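Local atomic coordinates of putative transcriptional regulator (PDB entry 2HXI), a protein that probably binds specific DNA sites as a transcriptional regulator of the TetR family, controlling genes in Streptomyces coelicolor. Residues Q33-A38 against A81-L86; L86-G91 against R110-Q115. One frame throughout, in Å; residues are numbered along the deposited sequence.

Contact 1: Q33-A38 against A81-L86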
ATOM      1  N   GLN B  33      10.999   6.526 -26.590  1.00 27.90           N
ATOM      2  CA  GLN B  33      12.365   6.016 -26.460  1.00 26.83           C
ATOM      3  C   GLN B  33      13.113   6.428 -25.164  1.00 24.35           C
ATOM      4  O   GLN B  33      13.842   5.629 -24.554  1.00 24.07           O
ATOM      5  CB  GLN B  33      13.179   6.386 -27.699  1.00 27.37           C
ATOM      6  CG  GLN B  33      12.726   5.637 -28.936  1.00 29.44           C
ATOM      7  CD  GLN B  33      13.397   6.152 -30.133  1.00 34.95           C
ATOM      8  OE1 GLN B  33      13.328   7.357 -30.424  1.00 32.99           O
ATOM      9  NE2 GLN B  33      14.115   5.270 -30.833  1.00 36.94           N
ATOM     10  N   ILE B  34      12.993   7.699 -24.804  1.00 21.81           N
ATOM     11  CA  ILE B  34      13.534   8.208 -23.558  1.00 20.20           C
ATOM     12  C   ILE B  34      12.959   7.410 -22.357  1.00 21.47           C
ATOM     13  O   ILE B  34      13.708   6.956 -21.484  1.00 20.16           O
ATOM     14  CB  ILE B  34      13.240   9.733 -23.427  1.00 20.15           C
ATOM     15  CG1 ILE B  34      13.951  10.507 -24.590  1.00 17.91           C
ATOM     16  CG2 ILE B  34      13.677  10.248 -22.082  1.00 16.09           C
ATOM     17  CD1 ILE B  34      13.474  12.019 -24.702  1.00 18.87           C
ATOM     18  N   LEU B  35      11.630   7.245 -22.347  1.00 21.85           N
ATOM     19  CA  LEU B  35      10.948   6.567 -21.225  1.00 22.46           C
ATOM     20  C   LEU B  35      11.396   5.102 -21.100  1.00 22.76           C
ATOM     21  O   LEU B  35      11.603   4.609 -19.971  1.00 23.76           O
ATOM     22  CB  LEU B  35       9.441   6.635 -21.482  1.00 21.61           C
ATOM     23  CG  LEU B  35       8.934   8.064 -21.403  1.00 24.10           C
ATOM     24  CD1 LEU B  35       7.478   8.062 -21.884  1.00 26.57           C
ATOM     25  CD2 LEU B  35       9.049   8.653 -20.089  1.00 21.80           C
ATOM     26  N   ASP B  36      11.531   4.428 -22.226  1.00 22.60           N
ATOM     27  CA  ASP B  36      12.016   3.060 -22.274  1.00 24.77           C
ATOM     28  C   ASP B  36      13.488   2.926 -21.842  1.00 24.17           C
ATOM     29  O   ASP B  36      13.881   1.952 -21.172  1.00 22.74           O
ATOM     30  CB  ASP B  36      11.804   2.460 -23.663  1.00 26.58           C
ATOM     31  CG  ASP B  36      10.357   1.976 -23.905  1.00 29.92           C
ATOM     32  OD1 ASP B  36       9.492   1.996 -22.981  1.00 34.23           O
ATOM     33  OD2 ASP B  36      10.087   1.612 -25.068  1.00 38.90           O
ATOM     34  N   ALA B  37      14.315   3.900 -22.209  1.00 22.04           N
ATOM     35  CA  ALA B  37      15.701   3.875 -21.703  1.00 21.66           C
ATOM     36  C   ALA B  37      15.695   4.032 -20.196  1.00 19.89           C
ATOM     37  O   ALA B  37      16.453   3.370 -19.450  1.00 19.80           O
ATOM     38  CB  ALA B  37      16.530   4.990 -22.365  1.00 20.11           C
ATOM     39  N   ALA B  38      14.845   4.943 -19.708  1.00 18.00           N
ATOM     40  CA  ALA B  38      14.766   5.182 -18.284  1.00 16.75           C
ATOM     41  C   ALA B  38      14.299   3.953 -17.512  1.00 16.20           C
ATOM     42  O   ALA B  38      14.803   3.678 -16.446  1.00 16.56           O
ATOM     43  CB  ALA B  38      13.839   6.330 -17.973  1.00 17.17           C
ATOM     44  N   ALA B  81       6.522   5.202 -15.282  1.00 20.63           N
ATOM     45  CA  ALA B  81       5.599   4.211 -14.650  1.00 21.42           C
ATOM     46  C   ALA B  81       4.530   3.802 -15.688  1.00 21.88           C
ATOM     47  O   ALA B  81       4.200   2.608 -15.822  1.00 23.26           O
ATOM     48  CB  ALA B  81       5.003   4.757 -13.433  1.00 21.58           C
ATOM     49  N   ASP B  82       4.086   4.738 -16.524  1.00 22.02           N
ATOM     50  CA  ASP B  82       3.161   4.395 -17.610  1.00 22.22           C
ATOM     51  C   ASP B  82       3.718   3.337 -18.538  1.00 23.23           C
ATOM     52  O   ASP B  82       2.985   2.449 -18.985  1.00 21.83           O
ATOM     53  CB  ASP B  82       2.676   5.614 -18.432  1.00 23.87           C
ATOM     54  CG  ASP B  82       1.471   5.244 -19.333  1.00 24.79           C
ATOM     55  OD1 ASP B  82       0.326   5.279 -18.797  1.00 23.83           O
ATOM     56  OD2 ASP B  82       1.664   4.842 -20.524  1.00 25.32           O
ATOM     57  N   ARG B  83       5.025   3.401 -18.842  1.00 21.13           N
ATOM     58  CA  ARG B  83       5.615   2.402 -19.700  1.00 21.99           C
ATOM     59  C   ARG B  83       5.535   1.020 -19.083  1.00 21.75           C
ATOM     60  O   ARG B  83       5.510   0.014 -19.816  1.00 22.94           O
ATOM     61  CB  ARG B  83       7.098   2.729 -20.028  1.00 23.00           C
ATOM     62  CG  ARG B  83       7.361   4.127 -20.454  1.00 26.19           C
ATOM     63  CD  ARG B  83       6.584   4.392 -21.776  1.00 29.16           C
ATOM     64  NE  ARG B  83       7.026   3.528 -22.900  1.00 33.17           N
ATOM     65  CZ  ARG B  83       6.457   3.540 -24.111  1.00 35.72           C
ATOM     66  NH1 ARG B  83       5.381   4.334 -24.333  1.00 35.76           N
ATOM     67  NH2 ARG B  83       6.939   2.771 -25.086  1.00 34.59           N
ATOM     68  N   ILE B  84       5.621   0.950 -17.742  1.00 21.77           N
ATOM     69  CA  ILE B  84       5.491  -0.325 -17.028  1.00 21.17           C
ATOM     70  C   ILE B  84       4.078  -0.882 -17.155  1.00 22.01           C
ATOM     71  O   ILE B  84       3.908  -2.086 -17.369  1.00 22.79           O
ATOM     72  CB  ILE B  84       5.859  -0.205 -15.500  1.00 20.56           C
ATOM     73  CG1 ILE B  84       7.301   0.367 -15.309  1.00 22.92           C
ATOM     74  CG2 ILE B  84       5.748  -1.538 -14.786  1.00 20.47           C
ATOM     75  CD1 ILE B  84       8.394  -0.348 -16.053  1.00 24.17           C
ATOM     76  N   LEU B  85       3.070  -0.023 -17.023  1.00 21.57           N
ATOM     77  CA  LEU B  85       1.710  -0.493 -17.337  1.00 21.97           C
ATOM     78  C   LEU B  85       1.643  -1.036 -18.770  1.00 22.02           C
ATOM     79  O   LEU B  85       1.003  -2.048 -19.030  1.00 22.75           O
ATOM     80  CB  LEU B  85       0.717   0.645 -17.171  1.00 22.55           C
ATOM     81  CG  LEU B  85       0.615   1.309 -15.802  1.00 26.21           C
ATOM     82  CD1 LEU B  85      -0.414   2.478 -15.825  1.00 29.19           C
ATOM     83  CD2 LEU B  85       0.213   0.254 -14.832  1.00 26.39           C
ATOM     84  N   LEU B  86       2.273  -0.330 -19.726  1.00 21.70           N
ATOM     85  CA  LEU B  86       2.168  -0.724 -21.105  1.00 22.93           C
ATOM     86  C   LEU B  86       2.734  -2.112 -21.302  1.00 22.54           C
ATOM     87  O   LEU B  86       2.086  -2.984 -21.930  1.00 23.87           O
ATOM     88  CB  LEU B  86       2.864   0.324 -21.990  1.00 23.52           C
ATOM     89  CG  LEU B  86       2.817   0.044 -23.502  1.00 24.84           C
ATOM     90  CD1 LEU B  86       1.400   0.043 -24.029  1.00 28.63           C
ATOM     91  CD2 LEU B  86       3.655   1.091 -24.241  1.00 25.55           C
TER
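D36 and R83 form a salt bridge between helix 31-43 and helix 73-88. The main bond runs from R83 NE to D36 OD1, 2.9 Å long and fairly straight, with an N-H...O angle of 160°. On the arginine side it is a true edge contact, since OD1 lies almost in the guanidinium plane; the carboxylate, however, is met from above its own plane, the two flat groups being turned 53° apart. R83 NH2 adds two weak bonds, to D36 OD1 and OD2, at 3.4 Å each. D36 supplies the opposite charge on the exposed side, and arginine suits its place because its chain can bend: with CG beside the backbone N (chi1 -47°), further bends at chi2 and chi3 swing NE round to the carboxylate.

The apolar part of the same side chain does the packing. L35, buried and apolar, crosses it at about a right angle, and its CB rests 3.4 Å from R83 CG, while L35 CD1 touches R83 CD. L86 CD2 lies over one face of the guanidinium, near its rim. Were R83 an alanine, D36 would probably lose its charged mate and L35 CB its aliphatic cover.

Such a helix-to-helix link is consistent with the TetR fold, in which the first helix of the DNA-binding domain packs against the long connecting helix that leads into the C-terminal domain.

Contact 2: L86-G91 against R110-Q115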
ATOM      1  N   LEU B  86       2.273  -0.330 -19.726  1.00 21.70           N
ATOM      2  CA  LEU B  86       2.168  -0.724 -21.105  1.00 22.93           C
ATOM      3  C   LEU B  86       2.734  -2.112 -21.302  1.00 22.54           C
ATOM      4  O   LEU B  86       2.086  -2.984 -21.930  1.00 23.87           O
ATOM      5  CB  LEU B  86       2.864   0.324 -21.990  1.00 23.52           C
ATOM      6  CG  LEU B  86       2.817   0.044 -23.502  1.00 24.84           C
ATOM      7  CD1 LEU B  86       1.400   0.043 -24.029  1.00 28.63           C
ATOM      8  CD2 LEU B  86       3.655   1.091 -24.241  1.00 25.55           C
ATOM      9  N   SER B  87       3.914  -2.361 -20.721  1.00 23.78           N
ATOM     10  CA  SER B  87       4.495  -3.694 -20.840  1.00 26.00           C
ATOM     11  C   SER B  87       3.712  -4.740 -20.057  1.00 24.63           C
ATOM     12  O   SER B  87       3.661  -5.908 -20.468  1.00 26.19           O
ATOM     13  CB  SER B  87       5.998  -3.727 -20.532  1.00 26.64           C
ATOM     14  OG  SER B  87       6.270  -3.384 -19.197  1.00 32.17           O
ATOM     15  N   ALA B  88       3.100  -4.349 -18.934  1.00 23.82           N
ATOM     16  CA  ALA B  88       2.247  -5.301 -18.226  1.00 23.45           C
ATOM     17  C   ALA B  88       1.194  -5.886 -19.145  1.00 22.75           C
ATOM     18  O   ALA B  88       0.799  -7.073 -19.004  1.00 22.73           O
ATOM     19  CB  ALA B  88       1.605  -4.666 -16.980  1.00 23.95           C
HETATM   20  N   MSE B  89       0.713  -5.061 -20.076  1.00 22.14           N
HETATM   21  CA  MSE B  89      -0.445  -5.370 -20.903  1.00 24.27           C
HETATM   22  C   MSE B  89       0.019  -5.988 -22.219  1.00 27.42           C
HETATM   23  O   MSE B  89      -0.802  -6.454 -23.000  1.00 27.68           O
HETATM   24  CB  MSE B  89      -1.301  -4.108 -21.118  1.00 22.59           C
HETATM   25  CG  MSE B  89      -1.950  -3.532 -19.812  1.00 19.82           C
HETATM   26 SE   MSE B  89      -3.077  -4.947 -18.901  0.80 25.41          SE
HETATM   27  CE  MSE B  89      -4.480  -5.155 -20.172  1.00 24.72           C
ATOM     28  N   ASP B  90       1.359  -6.089 -22.380  1.00 30.32           N
ATOM     29  CA  ASP B  90       2.005  -6.779 -23.498  1.00 32.76           C
ATOM     30  C   ASP B  90       1.569  -8.182 -23.724  1.00 32.63           C
ATOM     31  O   ASP B  90       1.903  -9.119 -22.955  1.00 32.30           O
ATOM     32  CB  ASP B  90       3.540  -6.752 -23.405  1.00 34.00           C
ATOM     33  CG  ASP B  90       4.112  -5.576 -24.104  1.00 37.26           C
ATOM     34  OD1 ASP B  90       3.427  -5.100 -25.055  1.00 39.31           O
ATOM     35  OD2 ASP B  90       5.219  -5.133 -23.719  1.00 38.57           O
ATOM     36  N   GLY B  91       0.835  -8.322 -24.827  1.00 33.15           N
ATOM     37  CA  GLY B  91       0.374  -9.639 -25.249  1.00 33.09           C
ATOM     38  C   GLY B  91      -0.825 -10.090 -24.454  1.00 32.10           C
ATOM     39  O   GLY B  91      -1.117 -11.288 -24.392  1.00 32.34           O
ATOM     40  N   ARG B 110       1.286  -6.753 -10.891  1.00 15.75           N
ATOM     41  CA  ARG B 110       2.156  -7.053  -9.782  1.00 16.46           C
ATOM     42  C   ARG B 110       3.518  -7.557 -10.343  1.00 18.85           C
ATOM     43  O   ARG B 110       4.604  -7.205  -9.825  1.00 19.58           O
ATOM     44  CB  ARG B 110       1.507  -8.097  -8.880  1.00 16.91           C
ATOM     45  CG  ARG B 110       2.401  -8.402  -7.691  1.00 18.99           C
ATOM     46  CD  ARG B 110       1.785  -9.400  -6.730  1.00 20.71           C
ATOM     47  NE  ARG B 110       2.782  -9.790  -5.746  1.00 22.07           N
ATOM     48  CZ  ARG B 110       3.523 -10.874  -5.842  1.00 26.02           C
ATOM     49  NH1 ARG B 110       3.355 -11.688  -6.882  1.00 27.39           N
ATOM     50  NH2 ARG B 110       4.427 -11.117  -4.892  1.00 26.49           N
ATOM     51  N   GLU B 111       3.455  -8.418 -11.368  1.00 19.12           N
ATOM     52  CA  GLU B 111       4.690  -8.986 -11.912  1.00 21.70           C
ATOM     53  C   GLU B 111       5.535  -7.898 -12.550  1.00 20.03           C
ATOM     54  O   GLU B 111       6.726  -7.781 -12.263  1.00 20.53           O
ATOM     55  CB  GLU B 111       4.351 -10.202 -12.798  1.00 22.37           C
ATOM     56  CG  GLU B 111       4.828 -10.310 -14.215  1.00 31.10           C
ATOM     57  CD  GLU B 111       4.103 -11.543 -14.900  1.00 32.02           C
ATOM     58  OE1 GLU B 111       3.057 -11.371 -15.642  1.00 35.15           O
ATOM     59  OE2 GLU B 111       4.583 -12.680 -14.604  1.00 42.10           O
ATOM     60  N   SER B 112       4.909  -7.047 -13.360  1.00 18.68           N
ATOM     61  CA  SER B 112       5.641  -5.961 -14.013  1.00 19.59           C
ATOM     62  C   SER B 112       6.317  -5.007 -13.042  1.00 20.83           C
ATOM     63  O   SER B 112       7.430  -4.498 -13.308  1.00 22.11           O
ATOM     64  CB  SER B 112       4.718  -5.217 -14.975  1.00 19.38           C
ATOM     65  OG  SER B 112       4.449  -6.069 -16.087  1.00 22.20           O
ATOM     66  N   PHE B 113       5.648  -4.684 -11.942  1.00 19.36           N
ATOM     67  CA  PHE B 113       6.264  -3.810 -10.948  1.00 19.67           C
ATOM     68  C   PHE B 113       7.289  -4.517 -10.024  1.00 20.96           C
ATOM     69  O   PHE B 113       8.014  -3.852  -9.287  1.00 21.93           O
ATOM     70  CB  PHE B 113       5.188  -3.066 -10.160  1.00 19.75           C
ATOM     71  CG  PHE B 113       4.626  -1.900 -10.911  1.00 19.66           C
ATOM     72  CD1 PHE B 113       5.394  -0.740 -11.088  1.00 21.84           C
ATOM     73  CD2 PHE B 113       3.360  -1.939 -11.469  1.00 16.78           C
ATOM     74  CE1 PHE B 113       4.892   0.377 -11.807  1.00 20.57           C
ATOM     75  CE2 PHE B 113       2.829  -0.835 -12.177  1.00 18.11           C
ATOM     76  CZ  PHE B 113       3.604   0.338 -12.367  1.00 20.70           C
ATOM     77  N   GLY B 114       7.332  -5.846 -10.100  1.00 22.21           N
ATOM     78  CA  GLY B 114       8.148  -6.677  -9.186  1.00 23.84           C
ATOM     79  C   GLY B 114       9.590  -6.195  -9.094  1.00 24.50           C
ATOM     80  O   GLY B 114      10.145  -6.111  -8.005  1.00 25.22           O
ATOM     81  N   GLN B 115      10.207  -5.883 -10.223  1.00 25.68           N
ATOM     82  CA  GLN B 115      11.600  -5.426 -10.184  1.00 27.54           C
ATOM     83  C   GLN B 115      11.709  -3.907 -10.342  1.00 26.34           C
ATOM     84  O   GLN B 115      12.812  -3.399 -10.552  1.00 26.79           O
ATOM     85  CB  GLN B 115      12.447  -6.120 -11.258  1.00 29.36           C
ATOM     86  CG  GLN B 115      12.612  -7.642 -11.101  1.00 35.62           C
ATOM     87  CD  GLN B 115      13.505  -7.976  -9.939  1.00 42.43           C
ATOM     88  OE1 GLN B 115      13.024  -8.455  -8.910  1.00 46.22           O
ATOM     89  NE2 GLN B 115      14.810  -7.684 -10.066  1.00 44.18           N
TER
HETATM   90  O   HOH W   1       6.686  -5.574 -17.535  1.00 36.89           O
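In the TetR-type all-helical fold, the helix that leads out of the DNA-binding domain runs on into the C-terminal, regulatory domain, and this contact joins its last turn, in helix 73-88, to the end of helix 98-113. A88 and S112 meet here, the distance from A88 CA to S112 CA being only 5.5 Å. The small size of both residues allows this close approach: the methyl of A88 (CB) has S112 CB at 3.7 Å and S112 OG at 3.3 Å. The hydroxyl also lies against the backbone, with S112 OG 3.2 Å from A88 CA. These are van der Waals contacts.

The two hydroxyls are served partly by their own helices. S87 OG bonds to I84 O, and S112 OG makes a weak bond to R108 O. R108 also ties the two elements together, its NH2 bonding to the carbonyls of A88 and D90 where helix 73-88 gives way to a turn. Elsewhere on helix 98-113, F113 stacks on W123, and R110 forms a salt bridge with E172.

The link between the two serines is indirect. S87 OG and S112 OG stand 4.5 Å apart, too far for a direct bond, and a water fills the role of bridge. The first torsion of S112 sets OG beside its own backbone N (chi1 -71°), where it meets the backbone of A88; from there the bridging water lies 2.7 Å from S112 OG and 2.8 Å from S87 OG.

Both contacts use helix 73-88, and L86 lies in a segment of each, though it carries neither contact. They hold that helix to different partners: contact 1 to helix 31-43 of the DNA-binding region, contact 2 to helix 98-113 of the C-terminal domain. Each mixes a buried residue with an exposed one, so neither is wholly core or wholly surface. Contact 1, farther from the chain centre, spans its gap with a long charged side chain; contact 2 brings small residues close and bridges its two hydroxyls through a water. The two are joined by apolar packing: I84 CG2 lies 3.6 Å from F113 CE1, and L85 also packs on that ring.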